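Local coordinates for protein S-adenosylmethionine decarboxylase proenzyme (Aquifex aeolicus, PDB 2III) that probably catalyses the decarboxylation of S-adenosylmethionine to S-adenosylmethioninamine, the propylamine donor for making spermidine and spermine, at residues Tyr37-Lys42 with Pro87-Arg92; Gly6-Ala11 with Thr78-Thr83; Leu10-Gly15 with Arg105-Val110. All coordinates share one frame; numbering follows the deposited sequence.

Interaction 2 is the buried one, two neighbouring strands paired near the middle of the chain, where a backbone hydrogen-bond network is joined by a histidine-carboxylate pair that also reaches the second subunit. Interaction 3 carries strand 3-14 to its other neighbour, strand 105-116; it shares L10 and A11 with interaction 2 and is partly buried, with mostly apolar side chains toward the helix and acidic and polar ones on the other face, toward the second subunit. Interaction 1 is a surface contact in the helical layer, between the end of helix 24-37 and the early turns of helix 87-101, and relies on long cationic side chains meeting carbonyls and a ring. Its Y91 and A90 pack on interaction 2.

Interaction 1. Residues Tyr37-Lys42 with Pro87-Arg92; sequences YANLTK and PSKAYR
R92 leaves its helix with CG pointing away from its own carbonyl carbon and then kinks at chi3 (62°), while Y37 swings its ring to the side opposite its backbone N (chi1 174°); together these turns lay the guanidinium flat over one face of the tyrosine ring. The two planes are 21° apart and the centres 4.1 Å, an off-centre cation-pi stack in which R92 NH1 sits over the rim, 3.3 Å from Y37 CZ. The same NH1 donates a hydrogen bond to the carbonyl of that very tyrosine, R92 NH1 to Y37 O 3.3 Å, and NE adds a weak bond to the same oxygen. Arginine suits the place because one flat group can cover the ring and serve the carbonyl at once. An alanine here has no guanidinium, and Y37 O would probably be left without its side-chain donor and that face of the ring without its cationic cover. Y37 closes helix 24-37, whose end is a Schellman motif with N39 at positive phi, a conformation asparagine tolerates well; in this two-layer alpha/beta sandwich, helix 87-101 lies beside that end on the same side of the sheet. K89 runs out extended and donates a hydrogen bond from NZ to N39 O (2.7 Å), coming from above the carbonyl plane; NZ probably also benefits from the partly negative C-terminal end of the helix. On the way its CD rests 3.6 Å from L40 CD2. The small A38 lets the chains come close, its CB only 3.5 Å from K89 O. L40 also reaches T83 and L61 on the sheet, and the ring of Y96 meets that of Y37.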
ATOM      1  N   TYR A  37     -16.594   6.562   7.635  1.00 29.61           N
ATOM      2  CA  TYR A  37     -16.686   7.983   7.331  1.00 31.37           C
ATOM      3  C   TYR A  37     -16.603   8.222   5.825  1.00 34.42           C
ATOM      4  O   TYR A  37     -17.278   9.101   5.297  1.00 30.68           O
ATOM      5  CB  TYR A  37     -15.558   8.743   8.033  1.00 31.62           C
ATOM      6  CG  TYR A  37     -15.465  10.210   7.667  1.00 38.00           C
ATOM      7  CD1 TYR A  37     -16.227  11.170   8.335  1.00 42.95           C
ATOM      8  CD2 TYR A  37     -14.612  10.640   6.649  1.00 31.33           C
ATOM      9  CE1 TYR A  37     -16.142  12.524   7.997  1.00 40.45           C
ATOM     10  CE2 TYR A  37     -14.521  11.985   6.304  1.00 40.87           C
ATOM     11  CZ  TYR A  37     -15.286  12.921   6.979  1.00 41.69           C
ATOM     12  OH  TYR A  37     -15.200  14.248   6.627  1.00 37.01           O
ATOM     13  N   ALA A  38     -15.773   7.441   5.133  1.00 34.37           N
ATOM     14  CA  ALA A  38     -15.608   7.600   3.685  1.00 28.86           C
ATOM     15  C   ALA A  38     -16.623   6.799   2.885  1.00 31.02           C
ATOM     16  O   ALA A  38     -16.631   6.845   1.653  1.00 41.65           O
ATOM     17  CB  ALA A  38     -14.199   7.197   3.269  1.00 25.10           C
ATOM     18  N   ASN A  39     -17.473   6.062   3.590  1.00 33.97           N
ATOM     19  CA  ASN A  39     -18.492   5.241   2.959  1.00 37.02           C
ATOM     20  C   ASN A  39     -17.860   4.231   1.996  1.00 41.84           C
ATOM     21  O   ASN A  39     -18.376   3.974   0.902  1.00 37.36           O
ATOM     22  CB  ASN A  39     -19.493   6.119   2.203  1.00 39.69           C
ATOM     23  CG  ASN A  39     -20.789   5.392   1.908  1.00 50.52           C
ATOM     24  OD1 ASN A  39     -21.507   5.733   0.967  1.00 64.39           O
ATOM     25  ND2 ASN A  39     -21.104   4.392   2.723  1.00 43.82           N
ATOM     26  N   LEU A  40     -16.728   3.670   2.404  1.00 38.41           N
ATOM     27  CA  LEU A  40     -16.043   2.683   1.588  1.00 33.72           C
ATOM     28  C   LEU A  40     -16.521   1.305   2.003  1.00 29.51           C
ATOM     29  O   LEU A  40     -16.937   1.102   3.142  1.00 30.81           O
ATOM     30  CB  LEU A  40     -14.527   2.779   1.779  1.00 30.21           C
ATOM     31  CG  LEU A  40     -13.795   3.932   1.092  1.00 26.34           C
ATOM     32  CD1 LEU A  40     -12.339   3.956   1.536  1.00 22.00           C
ATOM     33  CD2 LEU A  40     -13.888   3.763  -0.415  1.00 19.00           C
ATOM     34  N   THR A  41     -16.466   0.359   1.077  1.00 34.74           N
ATOM     35  CA  THR A  41     -16.888  -0.998   1.374  1.00 43.74           C
ATOM     36  C   THR A  41     -15.646  -1.884   1.530  1.00 39.45           C
ATOM     37  O   THR A  41     -14.753  -1.912   0.675  1.00 35.71           O
ATOM     38  CB  THR A  41     -17.844  -1.534   0.262  1.00 51.30           C
ATOM     39  OG1 THR A  41     -18.034  -2.947   0.419  1.00 50.80           O
ATOM     40  CG2 THR A  41     -17.300  -1.215  -1.128  1.00 46.22           C
ATOM     41  N   LYS A  42     -15.598  -2.595   2.647  1.00 29.89           N
ATOM     42  CA  LYS A  42     -14.475  -3.456   2.966  1.00 28.32           C
ATOM     43  C   LYS A  42     -14.641  -4.904   2.532  1.00 30.76           C
ATOM     44  O   LYS A  42     -15.738  -5.458   2.564  1.00 33.36           O
ATOM     45  CB  LYS A  42     -14.231  -3.425   4.481  1.00 20.93           C
ATOM     46  CG  LYS A  42     -13.167  -4.395   4.963  1.00 43.09           C
ATOM     47  CD  LYS A  42     -13.055  -4.425   6.483  1.00 41.89           C
ATOM     48  CE  LYS A  42     -14.246  -5.117   7.122  1.00 45.08           C
ATOM     49  NZ  LYS A  42     -14.052  -5.297   8.589  1.00 42.98           N
ATOM     50  N   PRO A  87     -12.659   9.169  -6.241  1.00 44.29           N
ATOM     51  CA  PRO A  87     -11.559   9.911  -5.613  1.00 37.72           C
ATOM     52  C   PRO A  87     -11.948  10.615  -4.317  1.00 31.88           C
ATOM     53  O   PRO A  87     -11.148  10.690  -3.386  1.00 20.89           O
ATOM     54  CB  PRO A  87     -11.150  10.904  -6.696  1.00 34.81           C
ATOM     55  CG  PRO A  87     -11.557  10.225  -7.963  1.00 40.89           C
ATOM     56  CD  PRO A  87     -12.907   9.665  -7.604  1.00 28.86           C
ATOM     57  N   SER A  88     -13.171  11.130  -4.256  1.00 30.90           N
ATOM     58  CA  SER A  88     -13.612  11.823  -3.057  1.00 25.74           C
ATOM     59  C   SER A  88     -13.598  10.926  -1.826  1.00 24.57           C
ATOM     60  O   SER A  88     -13.463  11.406  -0.704  1.00 32.64           O
ATOM     61  CB  SER A  88     -15.013  12.426  -3.259  1.00 20.90           C
ATOM     62  OG  SER A  88     -16.019  11.432  -3.277  1.00 31.74           O
ATOM     63  N   LYS A  89     -13.741   9.623  -2.030  1.00 28.21           N
ATOM     64  CA  LYS A  89     -13.728   8.691  -0.912  1.00 25.81           C
ATOM     65  C   LYS A  89     -12.297   8.551  -0.389  1.00 27.65           C
ATOM     66  O   LYS A  89     -12.074   8.484   0.822  1.00 24.01           O
ATOM     67  CB  LYS A  89     -14.276   7.320  -1.329  1.00 27.59           C
ATOM     68  CG  LYS A  89     -15.766   7.375  -1.675  1.00 35.71           C
ATOM     69  CD  LYS A  89     -16.423   6.007  -1.704  1.00 26.45           C
ATOM     70  CE  LYS A  89     -17.947   6.153  -1.814  1.00 37.41           C
ATOM     71  NZ  LYS A  89     -18.653   4.855  -1.596  1.00 34.74           N
ATOM     72  N   ALA A  90     -11.323   8.510  -1.294  1.00 18.56           N
ATOM     73  CA  ALA A  90      -9.930   8.414  -0.868  1.00 23.32           C
ATOM     74  C   ALA A  90      -9.602   9.647  -0.028  1.00 21.83           C
ATOM     75  O   ALA A  90      -9.001   9.547   1.043  1.00 20.53           O
ATOM     76  CB  ALA A  90      -9.005   8.343  -2.078  1.00 21.23           C
ATOM     77  N   TYR A  91     -10.007  10.813  -0.515  1.00 14.08           N
ATOM     78  CA  TYR A  91      -9.725  12.045   0.204  1.00 18.85           C
ATOM     79  C   TYR A  91     -10.406  12.084   1.565  1.00 17.00           C
ATOM     80  O   TYR A  91      -9.797  12.476   2.558  1.00 21.25           O
ATOM     81  CB  TYR A  91     -10.132  13.261  -0.622  1.00 23.48           C
ATOM     82  CG  TYR A  91      -9.207  13.541  -1.787  1.00 21.34           C
ATOM     83  CD1 TYR A  91      -9.502  13.074  -3.065  1.00 25.64           C
ATOM     84  CD2 TYR A  91      -8.039  14.281  -1.609  1.00 25.36           C
ATOM     85  CE1 TYR A  91      -8.662  13.346  -4.138  1.00 28.18           C
ATOM     86  CE2 TYR A  91      -7.191  14.549  -2.675  1.00 26.52           C
ATOM     87  CZ  TYR A  91      -7.508  14.082  -3.936  1.00 23.53           C
ATOM     88  OH  TYR A  91      -6.676  14.371  -5.000  1.00 34.60           O
ATOM     89  N   ARG A  92     -11.664  11.667   1.623  1.00 16.27           N
ATOM     90  CA  ARG A  92     -12.395  11.652   2.891  1.00 20.93           C
ATOM     91  C   ARG A  92     -11.717  10.708   3.892  1.00 27.65           C
ATOM     92  O   ARG A  92     -11.553  11.046   5.063  1.00 21.50           O
ATOM     93  CB  ARG A  92     -13.844  11.212   2.650  1.00 30.31           C
ATOM     94  CG  ARG A  92     -14.662  12.213   1.840  1.00 31.38           C
ATOM     95  CD  ARG A  92     -16.085  11.729   1.636  1.00 48.31           C
ATOM     96  NE  ARG A  92     -16.812  11.574   2.896  1.00 61.25           N
ATOM     97  CZ  ARG A  92     -17.080  12.567   3.741  1.00 65.37           C
ATOM     98  NH1 ARG A  92     -17.748  12.328   4.862  1.00 52.46           N
ATOM     99  NH2 ARG A  92     -16.677  13.801   3.468  1.00 70.25           N
TER

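Interaction 2. Residues Gly6-Ala11 with Thr78-Thr83; sequences GLHILA and TVDVYT
V79 O is gripped from two chains: A11 N bonds to it at 2.9 Å, and NH2 of R113 of the second subunit adds a further hydrogen bond. Next along, H8 NE2 donates to D80 OD1 over 2.8 Å; the oxygen lies in the imidazole plane, yet it is met on its anti side and 31° out of the carboxylate plane. The other nitrogen, H8 ND1, is bonded to R113 of its own chain, while D80 OD2 forms a salt bridge with R113 of the second subunit, so both ends of the pair are occupied. H8 keeps its ring over the sheet with CG trans to the backbone N (chi1 -176°), where L10 CD2 covers one face and Y82 CB the other, at 3.9 Å from H8 CG. The Y82 ring is nearly parallel but slid aside, and H8 CB packs over its face. These strands are antiparallel neighbours in the six-stranded sheet: H8, L10, D80 and Y82 face the dimer partner, whereas L7, I9, V81 and T83 point to the opposite face, where all four meet helix 87-101, aliphatic and beta-branched residues suited to a strand under a helix. Glycine suits position G6, since a CB would come too close to Y82 CE2 and T83 O. Y82 also touches S64, the predicted precursor of the pyruvoyl group, and its OH is hydrogen-bonded to T78 OG1 of the second subunit.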
ATOM      1  N   GLY A   6      -7.608   4.615 -10.529  1.00 26.50           N
ATOM      2  CA  GLY A   6      -7.557   4.781  -9.089  1.00 24.64           C
ATOM      3  C   GLY A   6      -6.745   5.970  -8.619  1.00 24.29           C
ATOM      4  O   GLY A   6      -5.912   6.509  -9.348  1.00 16.31           O
ATOM      5  N   LEU A   7      -7.000   6.384  -7.384  1.00 18.78           N
ATOM      6  CA  LEU A   7      -6.296   7.503  -6.788  1.00 22.98           C
ATOM      7  C   LEU A   7      -5.638   6.967  -5.522  1.00 21.62           C
ATOM      8  O   LEU A   7      -6.286   6.333  -4.686  1.00 21.12           O
ATOM      9  CB  LEU A   7      -7.268   8.625  -6.440  1.00 24.51           C
ATOM     10  CG  LEU A   7      -6.591   9.955  -6.121  1.00 21.19           C
ATOM     11  CD1 LEU A   7      -6.054  10.578  -7.399  1.00 20.13           C
ATOM     12  CD2 LEU A   7      -7.587  10.872  -5.487  1.00 37.40           C
ATOM     13  N   HIS A   8      -4.348   7.231  -5.387  1.00 17.66           N
ATOM     14  CA  HIS A   8      -3.575   6.741  -4.260  1.00 17.44           C
ATOM     15  C   HIS A   8      -2.944   7.905  -3.514  1.00 19.82           C
ATOM     16  O   HIS A   8      -2.139   8.655  -4.066  1.00 29.05           O
ATOM     17  CB  HIS A   8      -2.499   5.779  -4.793  1.00  8.05           C
ATOM     18  CG  HIS A   8      -1.667   5.121  -3.738  1.00 16.71           C
ATOM     19  ND1 HIS A   8      -0.775   4.110  -4.031  1.00 14.13           N
ATOM     20  CD2 HIS A   8      -1.564   5.339  -2.405  1.00 14.29           C
ATOM     21  CE1 HIS A   8      -0.159   3.734  -2.926  1.00 18.01           C
ATOM     22  NE2 HIS A   8      -0.617   4.463  -1.924  1.00  8.89           N
ATOM     23  N   ILE A   9      -3.331   8.055  -2.256  1.00 20.59           N
ATOM     24  CA  ILE A   9      -2.796   9.098  -1.404  1.00 13.24           C
ATOM     25  C   ILE A   9      -1.918   8.453  -0.334  1.00 20.35           C
ATOM     26  O   ILE A   9      -2.332   7.507   0.339  1.00 19.69           O
ATOM     27  CB  ILE A   9      -3.903   9.859  -0.654  1.00 16.29           C
ATOM     28  CG1 ILE A   9      -4.979  10.348  -1.620  1.00 18.25           C
ATOM     29  CG2 ILE A   9      -3.292  11.043   0.095  1.00 17.34           C
ATOM     30  CD1 ILE A   9      -6.225  10.869  -0.906  1.00 14.74           C
ATOM     31  N   LEU A  10      -0.700   8.952  -0.184  1.00 11.58           N
ATOM     32  CA  LEU A  10       0.167   8.433   0.857  1.00 15.58           C
ATOM     33  C   LEU A  10       0.672   9.623   1.652  1.00 17.76           C
ATOM     34  O   LEU A  10       0.942  10.685   1.094  1.00 22.70           O
ATOM     35  CB  LEU A  10       1.329   7.613   0.274  1.00 25.21           C
ATOM     36  CG  LEU A  10       2.025   7.971  -1.036  1.00 31.36           C
ATOM     37  CD1 LEU A  10       3.213   7.046  -1.234  1.00 38.59           C
ATOM     38  CD2 LEU A  10       1.061   7.821  -2.201  1.00 42.62           C
ATOM     39  N   ALA A  11       0.761   9.457   2.965  1.00 18.04           N
ATOM     40  CA  ALA A  11       1.219  10.534   3.822  1.00 14.15           C
ATOM     41  C   ALA A  11       2.030  10.005   4.980  1.00 15.09           C
ATOM     42  O   ALA A  11       1.752   8.929   5.504  1.00 14.68           O
ATOM     43  CB  ALA A  11       0.029  11.309   4.352  1.00 11.64           C
ATOM     44  N   THR A  78       2.747   6.023   8.906  1.00 19.32           N
ATOM     45  CA  THR A  78       2.779   6.127   7.457  1.00  9.61           C
ATOM     46  C   THR A  78       1.478   5.531   6.943  1.00 18.04           C
ATOM     47  O   THR A  78       1.178   4.352   7.173  1.00 19.32           O
ATOM     48  CB  THR A  78       4.004   5.392   6.877  1.00 15.11           C
ATOM     49  OG1 THR A  78       4.097   4.073   7.438  1.00  9.94           O
ATOM     50  CG2 THR A  78       5.271   6.179   7.205  1.00 17.33           C
ATOM     51  N   VAL A  79       0.711   6.365   6.248  1.00 18.37           N
ATOM     52  CA  VAL A  79      -0.606   5.990   5.746  1.00 12.92           C
ATOM     53  C   VAL A  79      -0.783   5.939   4.225  1.00 19.68           C
ATOM     54  O   VAL A  79      -0.227   6.752   3.492  1.00 18.74           O
ATOM     55  CB  VAL A  79      -1.661   6.970   6.290  1.00 15.59           C
ATOM     56  CG1 VAL A  79      -3.059   6.454   5.977  1.00 20.41           C
ATOM     57  CG2 VAL A  79      -1.457   7.178   7.800  1.00 15.95           C
ATOM     58  N   ASP A  80      -1.582   4.984   3.763  1.00 13.62           N
ATOM     59  CA  ASP A  80      -1.878   4.852   2.343  1.00 13.52           C
ATOM     60  C   ASP A  80      -3.376   4.685   2.149  1.00 20.67           C
ATOM     61  O   ASP A  80      -4.001   3.823   2.779  1.00 21.38           O
ATOM     62  CB  ASP A  80      -1.191   3.621   1.732  1.00 14.73           C
ATOM     63  CG  ASP A  80       0.296   3.811   1.522  1.00 20.00           C
ATOM     64  OD1 ASP A  80       0.745   3.647   0.364  1.00 15.87           O
ATOM     65  OD2 ASP A  80       1.014   4.105   2.505  1.00 13.47           O
ATOM     66  N   VAL A  81      -3.955   5.510   1.285  1.00 13.65           N
ATOM     67  CA  VAL A  81      -5.370   5.389   0.965  1.00 10.62           C
ATOM     68  C   VAL A  81      -5.441   5.310  -0.548  1.00 10.38           C
ATOM     69  O   VAL A  81      -5.261   6.302  -1.241  1.00 19.93           O
ATOM     70  CB  VAL A  81      -6.205   6.576   1.471  1.00 15.17           C
ATOM     71  CG1 VAL A  81      -7.653   6.436   0.987  1.00 16.25           C
ATOM     72  CG2 VAL A  81      -6.190   6.598   2.991  1.00 14.45           C
ATOM     73  N   TYR A  82      -5.696   4.104  -1.042  1.00 17.18           N
ATOM     74  CA  TYR A  82      -5.765   3.811  -2.469  1.00 14.50           C
ATOM     75  C   TYR A  82      -7.146   3.240  -2.817  1.00 23.38           C
ATOM     76  O   TYR A  82      -7.463   2.120  -2.425  1.00 23.73           O
ATOM     77  CB  TYR A  82      -4.661   2.792  -2.790  1.00 15.56           C
ATOM     78  CG  TYR A  82      -4.494   2.371  -4.235  1.00 20.57           C
ATOM     79  CD1 TYR A  82      -3.494   1.467  -4.588  1.00 16.02           C
ATOM     80  CD2 TYR A  82      -5.322   2.868  -5.250  1.00 24.15           C
ATOM     81  CE1 TYR A  82      -3.314   1.062  -5.911  1.00 19.71           C
ATOM     82  CE2 TYR A  82      -5.153   2.467  -6.584  1.00 21.39           C
ATOM     83  CZ  TYR A  82      -4.146   1.562  -6.905  1.00 18.90           C
ATOM     84  OH  TYR A  82      -3.977   1.130  -8.207  1.00 16.16           O
ATOM     85  N   THR A  83      -7.962   4.018  -3.534  1.00 20.33           N
ATOM     86  CA  THR A  83      -9.302   3.580  -3.948  1.00 25.04           C
ATOM     87  C   THR A  83      -9.435   3.631  -5.471  1.00 28.38           C
ATOM     88  O   THR A  83      -8.672   4.323  -6.150  1.00 24.37           O
ATOM     89  CB  THR A  83     -10.407   4.481  -3.368  1.00 21.33           C
ATOM     90  OG1 THR A  83     -10.297   5.791  -3.938  1.00 26.75           O
ATOM     91  CG2 THR A  83     -10.275   4.590  -1.863  1.00 21.44           C
TER

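Interaction 3. Residues Leu10-Gly15 with Arg105-Val110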
ATOM      1  N   LEU A  10      -0.700   8.952  -0.184  1.00 11.58           N
ATOM      2  CA  LEU A  10       0.167   8.433   0.857  1.00 15.58           C
ATOM      3  C   LEU A  10       0.672   9.623   1.652  1.00 17.76           C
ATOM      4  O   LEU A  10       0.942  10.685   1.094  1.00 22.70           O
ATOM      5  CB  LEU A  10       1.329   7.613   0.274  1.00 25.21           C
ATOM      6  CG  LEU A  10       2.025   7.971  -1.036  1.00 31.36           C
ATOM      7  CD1 LEU A  10       3.213   7.046  -1.234  1.00 38.59           C
ATOM      8  CD2 LEU A  10       1.061   7.821  -2.201  1.00 42.62           C
ATOM      9  N   ALA A  11       0.761   9.457   2.965  1.00 18.04           N
ATOM     10  CA  ALA A  11       1.219  10.534   3.822  1.00 14.15           C
ATOM     11  C   ALA A  11       2.030  10.005   4.980  1.00 15.09           C
ATOM     12  O   ALA A  11       1.752   8.929   5.504  1.00 14.68           O
ATOM     13  CB  ALA A  11       0.029  11.309   4.352  1.00 11.64           C
ATOM     14  N   ASP A  12       3.050  10.761   5.365  1.00 13.67           N
ATOM     15  CA  ASP A  12       3.861  10.395   6.509  1.00 16.39           C
ATOM     16  C   ASP A  12       3.464  11.438   7.553  1.00 16.14           C
ATOM     17  O   ASP A  12       3.646  12.639   7.348  1.00 18.98           O
ATOM     18  CB  ASP A  12       5.351  10.477   6.169  1.00 18.63           C
ATOM     19  CG  ASP A  12       5.738   9.554   5.024  1.00 21.04           C
ATOM     20  OD1 ASP A  12       4.996   8.581   4.749  1.00 13.97           O
ATOM     21  OD2 ASP A  12       6.793   9.798   4.402  1.00 21.94           O
ATOM     22  N   LEU A  13       2.891  10.973   8.655  1.00 14.66           N
ATOM     23  CA  LEU A  13       2.429  11.869   9.708  1.00 18.41           C
ATOM     24  C   LEU A  13       3.392  11.925  10.888  1.00 20.16           C
ATOM     25  O   LEU A  13       3.713  10.898  11.480  1.00 28.38           O
ATOM     26  CB  LEU A  13       1.048  11.418  10.190  1.00 18.01           C
ATOM     27  CG  LEU A  13       0.044  10.943   9.134  1.00 23.92           C
ATOM     28  CD1 LEU A  13      -1.277  10.663   9.822  1.00 26.83           C
ATOM     29  CD2 LEU A  13      -0.140  11.989   8.040  1.00 14.40           C
ATOM     30  N   TYR A  14       3.836  13.133  11.232  1.00 12.84           N
ATOM     31  CA  TYR A  14       4.766  13.334  12.339  1.00 20.98           C
ATOM     32  C   TYR A  14       4.130  14.100  13.498  1.00 19.10           C
ATOM     33  O   TYR A  14       3.133  14.804  13.332  1.00 21.54           O
ATOM     34  CB  TYR A  14       6.000  14.106  11.867  1.00 18.36           C
ATOM     35  CG  TYR A  14       6.765  13.445  10.741  1.00 23.08           C
ATOM     36  CD1 TYR A  14       8.040  12.922  10.955  1.00 12.55           C
ATOM     37  CD2 TYR A  14       6.221  13.356   9.453  1.00 30.48           C
ATOM     38  CE1 TYR A  14       8.754  12.334   9.927  1.00 18.67           C
ATOM     39  CE2 TYR A  14       6.936  12.764   8.409  1.00 25.50           C
ATOM     40  CZ  TYR A  14       8.203  12.256   8.659  1.00 22.10           C
ATOM     41  OH  TYR A  14       8.933  11.675   7.649  1.00 19.88           O
ATOM     42  N   GLY A  15       4.727  13.965  14.676  1.00 19.54           N
ATOM     43  CA  GLY A  15       4.209  14.665  15.836  1.00 21.26           C
ATOM     44  C   GLY A  15       2.925  14.055  16.347  1.00 24.20           C
ATOM     45  O   GLY A  15       2.134  14.727  17.002  1.00 30.22           O
ATOM     46  N   ARG A 105       3.147  17.732  11.807  1.00 16.14           N
ATOM     47  CA  ARG A 105       3.771  17.939  10.501  1.00 19.83           C
ATOM     48  C   ARG A 105       3.381  16.812   9.565  1.00 27.62           C
ATOM     49  O   ARG A 105       3.242  15.648   9.976  1.00 23.36           O
ATOM     50  CB  ARG A 105       5.299  17.994  10.610  1.00 23.82           C
ATOM     51  CG  ARG A 105       5.831  19.372  10.914  1.00 29.75           C
ATOM     52  CD  ARG A 105       7.324  19.367  11.219  1.00 26.44           C
ATOM     53  NE  ARG A 105       7.659  20.583  11.952  1.00 27.73           N
ATOM     54  CZ  ARG A 105       7.540  21.812  11.455  1.00 31.68           C
ATOM     55  NH1 ARG A 105       7.112  21.993  10.212  1.00 23.57           N
ATOM     56  NH2 ARG A 105       7.796  22.864  12.221  1.00 28.83           N
ATOM     57  N   ILE A 106       3.236  17.153   8.294  1.00 18.51           N
ATOM     58  CA  ILE A 106       2.827  16.172   7.304  1.00 26.33           C
ATOM     59  C   ILE A 106       3.581  16.266   5.982  1.00 25.23           C
ATOM     60  O   ILE A 106       3.991  17.344   5.552  1.00 17.52           O
ATOM     61  CB  ILE A 106       1.311  16.336   6.994  1.00 23.65           C
ATOM     62  CG1 ILE A 106       0.500  16.145   8.272  1.00 27.63           C
ATOM     63  CG2 ILE A 106       0.874  15.342   5.936  1.00 23.20           C
ATOM     64  CD1 ILE A 106      -0.927  16.649   8.165  1.00 38.25           C
ATOM     65  N   ASP A 107       3.778  15.114   5.357  1.00 23.71           N
ATOM     66  CA  ASP A 107       4.386  15.059   4.041  1.00 23.51           C
ATOM     67  C   ASP A 107       3.418  14.171   3.278  1.00 22.07           C
ATOM     68  O   ASP A 107       3.238  12.996   3.607  1.00 19.90           O
ATOM     69  CB  ASP A 107       5.781  14.434   4.053  1.00 24.81           C
ATOM     70  CG  ASP A 107       6.456  14.532   2.691  1.00 44.94           C
ATOM     71  OD1 ASP A 107       6.480  15.658   2.134  1.00 38.67           O
ATOM     72  OD2 ASP A 107       6.948  13.500   2.176  1.00 49.53           O
ATOM     73  N   LYS A 108       2.777  14.740   2.268  1.00 20.91           N
ATOM     74  CA  LYS A 108       1.789  14.006   1.504  1.00 17.06           C
ATOM     75  C   LYS A 108       2.054  14.049   0.011  1.00 28.47           C
ATOM     76  O   LYS A 108       2.715  14.964  -0.489  1.00 30.88           O
ATOM     77  CB  LYS A 108       0.409  14.590   1.800  1.00 21.99           C
ATOM     78  CG  LYS A 108      -0.726  13.929   1.060  1.00 39.09           C
ATOM     79  CD  LYS A 108      -1.999  14.759   1.155  1.00 49.81           C
ATOM     80  CE  LYS A 108      -2.469  14.920   2.588  1.00 55.59           C
ATOM     81  NZ  LYS A 108      -3.733  15.702   2.645  1.00 65.92           N
ATOM     82  N   GLN A 109       1.537  13.044  -0.693  1.00 29.63           N
ATOM     83  CA  GLN A 109       1.663  12.955  -2.144  1.00 32.93           C
ATOM     84  C   GLN A 109       0.482  12.164  -2.696  1.00 26.45           C
ATOM     85  O   GLN A 109      -0.022  11.252  -2.044  1.00 30.27           O
ATOM     86  CB  GLN A 109       2.982  12.283  -2.542  1.00 40.80           C
ATOM     87  CG  GLN A 109       4.203  12.970  -1.957  1.00 58.35           C
ATOM     88  CD  GLN A 109       5.455  12.743  -2.767  1.00 63.09           C
ATOM     89  OE1 GLN A 109       6.562  13.029  -2.306  1.00 76.13           O
ATOM     90  NE2 GLN A 109       5.293  12.243  -3.987  1.00 62.69           N
ATOM     91  N   VAL A 110       0.035  12.529  -3.894  1.00 20.24           N
ATOM     92  CA  VAL A 110      -1.089  11.859  -4.542  1.00 17.06           C
ATOM     93  C   VAL A 110      -0.650  11.332  -5.909  1.00 20.08           C
ATOM     94  O   VAL A 110       0.068  12.012  -6.634  1.00 24.96           O
ATOM     95  CB  VAL A 110      -2.277  12.841  -4.724  1.00 12.60           C
ATOM     96  CG1 VAL A 110      -3.470  12.132  -5.327  1.00 23.50           C
ATOM     97  CG2 VAL A 110      -2.654  13.446  -3.384  1.00 12.42           C
TER
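D12 and D107 face each other across the strands as a hydrogen-bonded pair: D12 N gives a bond to D107 O at 2.8 Å, and D107 N returns a longer one, 3.2 Å to D12 O. Their carboxylates end on the same side, with D12 OD2 and D107 OD2 4.3 Å apart. This repulsion is probably eased by the second subunit, where D12 OD1 has a salt bridge with NE of R113 and OD2 a weak hydrogen bond from the backbone N of G114; the phenol OH of Y14 is hydrogen-bonded to the backbone N of I115 of the same subunit. An acid suits D12, as a receiver for the partner chain. Two residues back, L10 and Q109 exchange backbone bonds, L10 N to Q109 O being 3.0 Å. L10 holds CG between its backbone N and carbonyl carbon (chi1 36°), which brings CD2 to 3.6 Å from Q109 O. At the far end Y14 N donates to R105 O at 2.9 Å, while the answering bond from R105 N to Y14 O is weak. The alternate residues turn their backbone groups to strand 76-84, L13 bonding to A77. On the face toward helix 87-101, L13 CD2 lies 4.1 Å from I106 CG2, the two chains side by side and pointing the same way. K108 CB packs on A11 CB while its CG lies 3.6 Å from L10 O. Beneath the helix L13 meets L101, and both I106 and the stem of K108 meet I98, an apolar setting that suits leucine and isoleucine. Strand 105-116 is the outermost strand on this side of the chain's antiparallel sheet, and the pairing adds the edge strand to the sheet of a two-layer alpha/beta sandwich whose helix-free face meets the second subunit.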